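PDB 3GYK: 27kDa outer membrane protein from Silicibacter pomeroyi, which probably acts as a thiol-disulfide oxidoreductase, its DsbA-like thioredoxin domain making up most of this fragment. Local coordinates for residues 12-17 and 57-62. Residues are numbered along the deposited sequence; the frame is centred on the assembly and turned at random.
Sequences PNAPVL and VYREWP
Leu17 and Tyr58 each set CG beside the backbone N (chi1 -73° and -83°), and the two side chains cross at about a right angle. Leu17 CD1 sits over one face of the phenol ring, 4.3 Å from its centroid, in a CH-pi contact, while CD2 touches Tyr58 CE2 at 3.9 Å, nearer the hydroxyl end. With an alanine at Tyr58, both Leu17 methyls would probably lose their aromatic partner and a gap open against helix 84-92. Between the two segments the backbone hydrogen bond is Tyr58 N to Pro15 O at 3.0 Å, nearly straight at 161°; Val57 CA also approaches that carbonyl oxygen, at 3.4 Å. Next to it, Val16 and Val57 form an antiparallel non-hydrogen-bonded pair, their side chains on the same sheet face. Ala14 CB, from the loop before the strand, packs on Val57 CG1 at 3.9 Å. Arg59 starts away from 12-17, but bends at chi2 and chi3 bring its guanidinium back, oblique to Ala14 CB and with NH1 3.6 Å from it; NH1 is salt-bridged to Asp11. Tyr58 O is buried here without a polar partner. The contact joins edge strand 16-18 to strand 54-60 in the thioredoxin-like sheet; helix 84-92 packs against Pro15, Leu17 and Tyr58, strand 24-30 flanks Val57 and Arg59, and helix 124-140 meets Arg59 through Gln132.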
loop_
_atom_site.group_PDB
_atom_site.type_symbol
_atom_site.label_atom_id
_atom_site.label_comp_id
_atom_site.label_asym_id
_atom_site.label_seq_id
_atom_site.Cartn_x
_atom_site.Cartn_y
_atom_site.Cartn_z
ATOM N N PRO A 12 11.560 -3.906 6.462
ATOM C CA PRO A 12 12.099 -2.593 6.037
ATOM C C PRO A 12 11.809 -2.237 4.584
ATOM O O PRO A 12 11.898 -1.050 4.211
ATOM C CB PRO A 12 13.605 -2.736 6.259
ATOM C CG PRO A 12 13.853 -4.160 6.406
ATOM C CD PRO A 12 12.618 -4.829 6.887
ATOM N N ASN A 13 11.449 -3.237 3.783
ATOM C CA ASN A 13 11.182 -3.036 2.359
ATOM C C ASN A 13 9.692 -2.751 2.105
ATOM O O ASN A 13 9.246 -2.695 0.960
ATOM C CB ASN A 13 11.702 -4.250 1.545
ATOM C CG ASN A 13 11.863 -3.956 0.022
ATOM O OD1 ASN A 13 12.044 -2.784 -0.409
ATOM N ND2 ASN A 13 11.858 -5.034 -0.783
ATOM N N ALA A 14 8.918 -2.555 3.180
ATOM C CA ALA A 14 7.496 -2.204 3.026
ATOM C C ALA A 14 7.288 -0.773 3.504
ATOM O O ALA A 14 7.644 -0.452 4.649
ATOM C CB ALA A 14 6.608 -3.185 3.847
ATOM N N PRO A 15 6.709 0.091 2.650
ATOM C CA PRO A 15 6.525 1.473 3.113
ATOM C C PRO A 15 5.699 1.599 4.391
ATOM O O PRO A 15 4.739 0.861 4.597
ATOM C CB PRO A 15 5.785 2.147 1.955
ATOM C CG PRO A 15 6.176 1.330 0.741
ATOM C CD PRO A 15 6.301 -0.092 1.239
ATOM N N VAL A 16 6.081 2.565 5.217
ATOM C CA VAL A 16 5.358 2.876 6.434
ATOM C C VAL A 16 4.814 4.303 6.331
ATOM O O VAL A 16 5.575 5.247 6.092
ATOM C CB VAL A 16 6.287 2.770 7.664
ATOM C CG1 VAL A 16 5.583 3.292 8.936
ATOM C CG2 VAL A 16 6.752 1.303 7.854
ATOM N N LEU A 17 3.506 4.443 6.515
ATOM C CA LEU A 17 2.842 5.740 6.582
ATOM C C LEU A 17 2.188 5.906 7.941
ATOM O O LEU A 17 2.275 5.016 8.770
ATOM C CB LEU A 17 1.787 5.860 5.470
ATOM C CG LEU A 17 2.338 6.051 4.052
ATOM C CD1 LEU A 17 2.933 4.759 3.516
ATOM C CD2 LEU A 17 1.172 6.486 3.151
ATOM N N VAL A 57 1.077 0.153 6.984
ATOM C CA VAL A 57 2.125 -0.579 6.247
ATOM C C VAL A 57 1.531 -0.957 4.885
ATOM O O VAL A 57 0.413 -1.489 4.806
ATOM C CB VAL A 57 2.627 -1.843 7.018
ATOM C CG1 VAL A 57 3.455 -2.778 6.085
ATOM C CG2 VAL A 57 3.468 -1.428 8.240
ATOM N N TYR A 58 2.282 -0.707 3.818
ATOM C CA TYR A 58 1.773 -0.996 2.477
ATOM C C TYR A 58 2.413 -2.212 1.830
ATOM O O TYR A 58 3.656 -2.342 1.811
ATOM C CB TYR A 58 1.995 0.223 1.584
ATOM C CG TYR A 58 0.935 1.296 1.696
ATOM C CD1 TYR A 58 -0.198 1.132 2.492
ATOM C CD2 TYR A 58 1.040 2.445 0.945
ATOM C CE1 TYR A 58 -1.207 2.114 2.534
ATOM C CE2 TYR A 58 0.052 3.428 0.988
ATOM C CZ TYR A 58 -1.067 3.252 1.772
ATOM O OH TYR A 58 -2.027 4.236 1.805
ATOM N N ARG A 59 1.568 -3.090 1.277
ATOM C CA ARG A 59 2.023 -4.180 0.437
ATOM C C ARG A 59 1.494 -3.919 -0.985
ATOM O O ARG A 59 0.270 -4.009 -1.257
ATOM C CB ARG A 59 1.464 -5.542 0.908
ATOM C CG ARG A 59 1.921 -6.023 2.318
ATOM C CD ARG A 59 3.443 -5.969 2.569
ATOM N NE ARG A 59 4.273 -6.475 1.473
ATOM C CZ ARG A 59 5.570 -6.741 1.610
ATOM N NH1 ARG A 59 6.150 -6.597 2.826
ATOM N NH2 ARG A 59 6.305 -7.097 0.545
ATOM N N GLU A 60 2.412 -3.591 -1.875
ATOM C CA GLU A 60 2.066 -3.461 -3.293
ATOM C C GLU A 60 1.862 -4.864 -3.802
ATOM O O GLU A 60 2.793 -5.688 -3.775
ATOM C CB GLU A 60 3.228 -2.783 -4.030
ATOM C CG GLU A 60 3.502 -1.371 -3.553
ATOM C CD GLU A 60 2.742 -0.320 -4.399
ATOM O OE1 GLU A 60 2.091 -0.712 -5.391
ATOM O OE2 GLU A 60 2.831 0.887 -4.075
ATOM N N TRP A 61 0.638 -5.150 -4.261
ATOM C CA TRP A 61 0.280 -6.488 -4.728
ATOM C C TRP A 61 -0.391 -6.367 -6.094
ATOM O O TRP A 61 -1.626 -6.440 -6.220
ATOM C CB TRP A 61 -0.635 -7.185 -3.706
ATOM C CG TRP A 61 -0.877 -8.630 -4.009
ATOM C CD1 TRP A 61 -0.046 -9.486 -4.698
ATOM C CD2 TRP A 61 -2.034 -9.400 -3.654
ATOM N NE1 TRP A 61 -0.622 -10.733 -4.797
ATOM C CE2 TRP A 61 -1.833 -10.710 -4.160
ATOM C CE3 TRP A 61 -3.215 -9.115 -2.939
ATOM C CZ2 TRP A 61 -2.780 -11.729 -4.013
ATOM C CZ3 TRP A 61 -4.167 -10.148 -2.796
ATOM C CH2 TRP A 61 -3.938 -11.418 -3.319
ATOM N N PRO A 62 0.431 -6.097 -7.128
ATOM C CA PRO A 62 -0.120 -5.922 -8.477
ATOM C C PRO A 62 -0.616 -7.271 -9.047
ATOM O O PRO A 62 0.175 -8.205 -9.228
ATOM C CB PRO A 62 1.067 -5.363 -9.265
ATOM C CG PRO A 62 2.306 -5.942 -8.540
ATOM C CD PRO A 62 1.881 -5.783 -7.072
#